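Local coordinates for protein putative polyketide biosynthesis enoyl-CoA hydratase homolog pksH (Bacillus subtilis, PDB 3HP0) that dehydrates the (S)-3-hydroxy-3-methylglutaryl group carried by PksL to a 3-methylglutaconyl group during synthesis of the antibiotic bacillaene, at residues R12-F22 with C46-E57. Sequence-based numbering, arbitrary orientation.
Sequences RFQASVCYITF and CETSTVTVVVLE
Cys18 and Val55 join the middle of two parallel strands, 17-22 and 53-57, whose axes come within 4.6 Å at an angle of 20°. Val55 gives its N-H to Cys18 O and takes Ile20 N on its own O at 2.8 Å, the latter bond almost straight at 178°. At the start of the ladder Ser16 O accepts from both Thr52 N and Val53 N, so one carbonyl grips the chain just where it enters the strand.

The dense side faces helix 34-48. Cys18 CB lies 3.8 Å from Cys46 SG, the Ile20 side chain slants across that of Val54 with CD1 touching CG1, and Val42 of the helix touches both Cys18 and Ile20. Phe13 lays one face of its ring over Cys18 SG. On the other face of the sheet Tyr19 lies alongside Val55, with CD1 3.7 Å from Val55 CB, and Leu196 packs on the tyrosine.

The packing loosens toward solvent around Arg12, Thr21 and Glu57. Glu57 CG sits between its backbone N and carbonyl carbon (chi1 59°), and the extended chain carries OE1 over Thr21 toward exposed Arg12. These two charges make a long salt bridge, Arg12 NH2 to Glu57 OE1 3.8 Å; the oxygen lies well out of the guanidinium plane and no N-H points at it.

Strand 17-22, helix 34-48 and strand 53-57 thus form a beta-alpha-beta unit, extended by the 9-14 hairpin strand, in the crotonase fold.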
ATOM      1  N   ARG A  12      12.295  13.678  -2.501  1.00 50.81           N
ATOM      2  CA  ARG A  12      12.479  14.929  -3.213  1.00 50.64           C
ATOM      3  C   ARG A  12      11.387  15.918  -2.819  1.00 50.05           C
ATOM      4  O   ARG A  12      10.212  15.708  -3.125  1.00 48.81           O
ATOM      5  CB  ARG A  12      12.421  14.665  -4.721  1.00 52.55           C
ATOM      6  CG  ARG A  12      12.756  15.852  -5.592  1.00 55.27           C
ATOM      7  CD  ARG A  12      11.700  16.059  -6.661  1.00 59.02           C
ATOM      8  NE  ARG A  12      11.410  14.862  -7.451  1.00 62.84           N
ATOM      9  CZ  ARG A  12      10.408  14.785  -8.327  1.00 64.52           C
ATOM     10  NH1 ARG A  12       9.612  15.832  -8.513  1.00 64.78           N
ATOM     11  NH2 ARG A  12      10.190  13.670  -9.014  1.00 64.37           N
ATOM     12  N   PHE A  13      11.777  16.986  -2.130  1.00 48.98           N
ATOM     13  CA  PHE A  13      10.828  18.002  -1.716  1.00 48.11           C
ATOM     14  C   PHE A  13      10.692  19.060  -2.792  1.00 48.17           C
ATOM     15  O   PHE A  13      11.632  19.318  -3.550  1.00 48.20           O
ATOM     16  CB  PHE A  13      11.272  18.684  -0.422  1.00 47.77           C
ATOM     17  CG  PHE A  13      11.271  17.783   0.771  1.00 47.70           C
ATOM     18  CD1 PHE A  13      12.297  16.864   0.964  1.00 47.71           C
ATOM     19  CD2 PHE A  13      10.251  17.863   1.711  1.00 46.36           C
ATOM     20  CE1 PHE A  13      12.307  16.040   2.081  1.00 48.16           C
ATOM     21  CE2 PHE A  13      10.249  17.046   2.829  1.00 47.77           C
ATOM     22  CZ  PHE A  13      11.280  16.130   3.018  1.00 48.09           C
ATOM     23  N   GLN A  14       9.514  19.667  -2.864  1.00 47.56           N
ATOM     24  CA  GLN A  14       9.257  20.726  -3.839  1.00 47.29           C
ATOM     25  C   GLN A  14       8.149  21.604  -3.299  1.00 43.66           C
ATOM     26  O   GLN A  14       6.975  21.267  -3.377  1.00 42.04           O
ATOM     27  CB  GLN A  14       8.867  20.145  -5.204  1.00 50.53           C
ATOM     28  CG  GLN A  14      10.032  19.470  -5.942  1.00 55.84           C
ATOM     29  CD  GLN A  14       9.735  19.234  -7.417  1.00 59.44           C
ATOM     30  OE1 GLN A  14       8.972  19.984  -8.038  1.00 60.55           O
ATOM     31  NE2 GLN A  14      10.354  18.199  -7.990  1.00 58.94           N
ATOM     32  N   ALA A  15       8.555  22.738  -2.753  1.00 43.11           N
ATOM     33  CA  ALA A  15       7.638  23.677  -2.153  1.00 42.27           C
ATOM     34  C   ALA A  15       7.047  22.972  -0.945  1.00 41.23           C
ATOM     35  O   ALA A  15       7.778  22.507  -0.076  1.00 42.30           O
ATOM     36  CB  ALA A  15       6.535  24.094  -3.159  1.00 41.40           C
ATOM     37  N   SER A  16       5.734  22.843  -0.912  1.00 39.99           N
ATOM     38  CA  SER A  16       5.095  22.210   0.207  1.00 39.88           C
ATOM     39  C   SER A  16       4.723  20.743  -0.052  1.00 38.09           C
ATOM     40  O   SER A  16       3.896  20.172   0.654  1.00 37.37           O
ATOM     41  CB  SER A  16       3.878  23.051   0.564  1.00 43.00           C
ATOM     42  OG  SER A  16       3.268  23.520  -0.628  1.00 47.16           O
ATOM     43  N   VAL A  17       5.358  20.139  -1.055  1.00 36.75           N
ATOM     44  CA  VAL A  17       5.106  18.751  -1.427  1.00 35.22           C
ATOM     45  C   VAL A  17       6.323  17.837  -1.264  1.00 35.13           C
ATOM     46  O   VAL A  17       7.448  18.241  -1.534  1.00 35.40           O
ATOM     47  CB  VAL A  17       4.665  18.647  -2.895  1.00 34.74           C
ATOM     48  CG1 VAL A  17       4.466  17.181  -3.270  1.00 32.62           C
ATOM     49  CG2 VAL A  17       3.414  19.444  -3.125  1.00 35.06           C
ATOM     50  N   CYS A  18       6.091  16.598  -0.850  1.00 34.22           N
ATOM     51  CA  CYS A  18       7.184  15.658  -0.695  1.00 34.54           C
ATOM     52  C   CYS A  18       6.957  14.426  -1.566  1.00 35.45           C
ATOM     53  O   CYS A  18       5.913  13.779  -1.477  1.00 35.82           O
ATOM     54  CB  CYS A  18       7.336  15.217   0.754  1.00 32.93           C
ATOM     55  SG  CYS A  18       8.555  13.901   0.903  1.00 32.83           S
ATOM     56  N   TYR A  19       7.937  14.107  -2.407  1.00 35.78           N
ATOM     57  CA  TYR A  19       7.838  12.959  -3.295  1.00 35.23           C
ATOM     58  C   TYR A  19       8.684  11.804  -2.790  1.00 35.78           C
ATOM     59  O   TYR A  19       9.900  11.925  -2.620  1.00 33.98           O
ATOM     60  CB  TYR A  19       8.291  13.327  -4.714  1.00 36.16           C
ATOM     61  CG  TYR A  19       7.413  14.349  -5.412  1.00 35.10           C
ATOM     62  CD1 TYR A  19       6.356  13.956  -6.233  1.00 34.78           C
ATOM     63  CD2 TYR A  19       7.632  15.707  -5.229  1.00 34.22           C
ATOM     64  CE1 TYR A  19       5.539  14.902  -6.852  1.00 35.24           C
ATOM     65  CE2 TYR A  19       6.832  16.656  -5.837  1.00 33.93           C
ATOM     66  CZ  TYR A  19       5.787  16.258  -6.644  1.00 36.45           C
ATOM     67  OH  TYR A  19       4.998  17.229  -7.231  1.00 36.35           O
ATOM     68  N   ILE A  20       8.016  10.688  -2.535  1.00 36.83           N
ATOM     69  CA  ILE A  20       8.676   9.479  -2.083  1.00 38.96           C
ATOM     70  C   ILE A  20       8.580   8.542  -3.269  1.00 40.98           C
ATOM     71  O   ILE A  20       7.479   8.190  -3.688  1.00 40.50           O
ATOM     72  CB  ILE A  20       7.948   8.836  -0.898  1.00 36.50           C
ATOM     73  CG1 ILE A  20       8.108   9.696   0.351  1.00 34.73           C
ATOM     74  CG2 ILE A  20       8.490   7.436  -0.674  1.00 38.67           C
ATOM     75  CD1 ILE A  20       7.330   9.181   1.541  1.00 35.13           C
ATOM     76  N   THR A  21       9.731   8.163  -3.817  1.00 43.42           N
ATOM     77  CA  THR A  21       9.776   7.272  -4.964  1.00 46.68           C
ATOM     78  C   THR A  21      10.458   5.984  -4.575  1.00 49.28           C
ATOM     79  O   THR A  21      11.608   5.982  -4.140  1.00 49.43           O
ATOM     80  CB  THR A  21      10.541   7.906  -6.136  1.00 46.04           C
ATOM     81  OG1 THR A  21       9.881   9.103  -6.563  1.00 47.37           O
ATOM     82  CG2 THR A  21      10.603   6.952  -7.303  1.00 46.13           C
ATOM     83  N   PHE A  22       9.734   4.884  -4.725  1.00 53.43           N
ATOM     84  CA  PHE A  22      10.270   3.580  -4.370  1.00 57.58           C
ATOM     85  C   PHE A  22      11.265   3.125  -5.432  1.00 60.93           C
ATOM     86  O   PHE A  22      10.909   2.880  -6.583  1.00 61.99           O
ATOM     87  CB  PHE A  22       9.136   2.572  -4.242  1.00 58.64           C
ATOM     88  CG  PHE A  22       8.106   2.966  -3.226  1.00 59.80           C
ATOM     89  CD1 PHE A  22       8.472   3.171  -1.896  1.00 60.07           C
ATOM     90  CD2 PHE A  22       6.772   3.125  -3.584  1.00 60.53           C
ATOM     91  CE1 PHE A  22       7.529   3.528  -0.949  1.00 59.36           C
ATOM     92  CE2 PHE A  22       5.818   3.483  -2.640  1.00 61.47           C
ATOM     93  CZ  PHE A  22       6.198   3.682  -1.314  1.00 61.16           C
ATOM     94  N   CYS A  46       7.884  15.191   7.522  1.00 43.12           N
ATOM     95  CA  CYS A  46       6.712  15.881   7.005  1.00 42.46           C
ATOM     96  C   CYS A  46       5.710  16.221   8.115  1.00 44.22           C
ATOM     97  O   CYS A  46       4.798  17.017   7.912  1.00 44.46           O
ATOM     98  CB  CYS A  46       6.018  15.020   5.946  1.00 39.26           C
ATOM     99  SG  CYS A  46       7.031  14.611   4.517  1.00 35.39           S
ATOM    100  N   GLU A  47       5.888  15.613   9.282  1.00 46.18           N
ATOM    101  CA  GLU A  47       5.013  15.826  10.429  1.00 49.68           C
ATOM    102  C   GLU A  47       4.930  17.274  10.933  1.00 50.58           C
ATOM    103  O   GLU A  47       3.841  17.802  11.170  1.00 51.06           O
ATOM    104  CB  GLU A  47       5.460  14.901  11.571  1.00 51.08           C
ATOM    105  CG  GLU A  47       4.867  15.198  12.948  1.00 54.16           C
ATOM    106  CD  GLU A  47       3.370  14.994  13.014  1.00 55.79           C
ATOM    107  OE1 GLU A  47       2.907  13.871  12.697  1.00 56.69           O
ATOM    108  OE2 GLU A  47       2.659  15.948  13.404  1.00 55.32           O
ATOM    109  N   THR A  48       6.077  17.918  11.090  1.00 51.19           N
ATOM    110  CA  THR A  48       6.100  19.287  11.582  1.00 51.82           C
ATOM    111  C   THR A  48       6.609  20.299  10.566  1.00 51.09           C
ATOM    112  O   THR A  48       6.408  21.498  10.710  1.00 50.89           O
ATOM    113  CB  THR A  48       6.966  19.388  12.862  1.00 52.98           C
ATOM    114  OG1 THR A  48       8.229  18.744  12.628  1.00 52.33           O
ATOM    115  CG2 THR A  48       6.253  18.735  14.057  1.00 53.13           C
ATOM    116  N   SER A  49       7.270  19.817   9.528  1.00 49.33           N
ATOM    117  CA  SER A  49       7.791  20.720   8.515  1.00 48.17           C
ATOM    118  C   SER A  49       6.665  21.507   7.827  1.00 46.85           C
ATOM    119  O   SER A  49       5.503  21.423   8.220  1.00 45.86           O
ATOM    120  CB  SER A  49       8.598  19.944   7.481  1.00 49.17           C
ATOM    121  OG  SER A  49       7.831  18.884   6.964  1.00 52.90           O
ATOM    122  N   THR A  50       7.030  22.287   6.815  1.00 45.96           N
ATOM    123  CA  THR A  50       6.064  23.102   6.101  1.00 43.05           C
ATOM    124  C   THR A  50       5.305  22.333   5.000  1.00 41.10           C
ATOM    125  O   THR A  50       4.486  22.902   4.279  1.00 40.89           O
ATOM    126  CB  THR A  50       6.753  24.385   5.498  1.00 42.84           C
ATOM    127  OG1 THR A  50       5.879  24.996   4.535  1.00 43.16           O
ATOM    128  CG2 THR A  50       8.123  24.059   4.863  1.00 40.10           C
ATOM    129  N   VAL A  51       5.542  21.035   4.885  1.00 39.13           N
ATOM    130  CA  VAL A  51       4.875  20.261   3.848  1.00 38.72           C
ATOM    131  C   VAL A  51       3.403  19.941   4.142  1.00 37.86           C
ATOM    132  O   VAL A  51       3.020  19.664   5.290  1.00 36.81           O
ATOM    133  CB  VAL A  51       5.642  18.956   3.577  1.00 38.00           C
ATOM    134  CG1 VAL A  51       6.849  18.895   4.491  1.00 37.36           C
ATOM    135  CG2 VAL A  51       4.731  17.726   3.742  1.00 38.71           C
ATOM    136  N   THR A  52       2.585  19.976   3.092  1.00 35.34           N
ATOM    137  CA  THR A  52       1.159  19.692   3.219  1.00 33.67           C
ATOM    138  C   THR A  52       0.725  18.512   2.366  1.00 30.04           C
ATOM    139  O   THR A  52      -0.394  18.019   2.517  1.00 29.81           O
ATOM    140  CB  THR A  52       0.293  20.894   2.786  1.00 34.90           C
ATOM    141  OG1 THR A  52       0.508  21.162   1.392  1.00 35.94           O
ATOM    142  CG2 THR A  52       0.644  22.111   3.590  1.00 36.17           C
ATOM    143  N   VAL A  53       1.591  18.071   1.459  1.00 25.83           N
ATOM    144  CA  VAL A  53       1.238  16.944   0.604  1.00 24.08           C
ATOM    145  C   VAL A  53       2.391  15.974   0.443  1.00 24.02           C
ATOM    146  O   VAL A  53       3.532  16.388   0.304  1.00 24.06           O
ATOM    147  CB  VAL A  53       0.791  17.401  -0.830  1.00 23.20           C
ATOM    148  CG1 VAL A  53       0.373  16.186  -1.665  1.00 19.81           C
ATOM    149  CG2 VAL A  53      -0.361  18.387  -0.744  1.00 19.53           C
ATOM    150  N   VAL A  54       2.083  14.676   0.464  1.00 24.67           N
ATOM    151  CA  VAL A  54       3.091  13.640   0.274  1.00 22.94           C
ATOM    152  C   VAL A  54       2.640  12.772  -0.896  1.00 24.48           C
ATOM    153  O   VAL A  54       1.527  12.234  -0.881  1.00 24.57           O
ATOM    154  CB  VAL A  54       3.239  12.734   1.513  1.00 22.36           C
ATOM    155  CG1 VAL A  54       4.322  11.696   1.256  1.00 19.79           C
ATOM    156  CG2 VAL A  54       3.564  13.567   2.757  1.00 22.59           C
ATOM    157  N   VAL A  55       3.497  12.642  -1.905  1.00 24.54           N
ATOM    158  CA  VAL A  55       3.183  11.836  -3.080  1.00 27.24           C
ATOM    159  C   VAL A  55       4.038  10.571  -3.105  1.00 29.03           C
ATOM    160  O   VAL A  55       5.235  10.611  -2.825  1.00 28.28           O
ATOM    161  CB  VAL A  55       3.424  12.626  -4.389  1.00 26.44           C
ATOM    162  CG1 VAL A  55       3.161  11.736  -5.588  1.00 24.23           C
ATOM    163  CG2 VAL A  55       2.520  13.858  -4.431  1.00 25.10           C
ATOM    164  N   LEU A  56       3.408   9.452  -3.431  1.00 30.85           N
ATOM    165  CA  LEU A  56       4.097   8.172  -3.503  1.00 36.54           C
ATOM    166  C   LEU A  56       4.164   7.758  -4.966  1.00 38.08           C
ATOM    167  O   LEU A  56       3.179   7.881  -5.686  1.00 37.47           O
ATOM    168  CB  LEU A  56       3.339   7.110  -2.696  1.00 37.98           C
ATOM    169  CG  LEU A  56       3.385   7.143  -1.158  1.00 39.81           C
ATOM    170  CD1 LEU A  56       2.954   8.505  -0.632  1.00 39.94           C
ATOM    171  CD2 LEU A  56       2.482   6.043  -0.606  1.00 37.75           C
ATOM    172  N   GLU A  57       5.306   7.258  -5.418  1.00 44.00           N
ATOM    173  CA  GLU A  57       5.416   6.871  -6.821  1.00 50.70           C
ATOM    174  C   GLU A  57       6.663   6.065  -7.159  1.00 56.04           C
ATOM    175  O   GLU A  57       7.269   5.429  -6.289  1.00 55.54           O
ATOM    176  CB  GLU A  57       5.403   8.119  -7.681  1.00 50.25           C
ATOM    177  CG  GLU A  57       6.534   9.058  -7.333  1.00 51.26           C
ATOM    178  CD  GLU A  57       6.596  10.250  -8.247  1.00 52.78           C
ATOM    179  OE1 GLU A  57       7.703  10.806  -8.403  1.00 53.14           O
ATOM    180  OE2 GLU A  57       5.543  10.640  -8.802  1.00 52.72           O
TER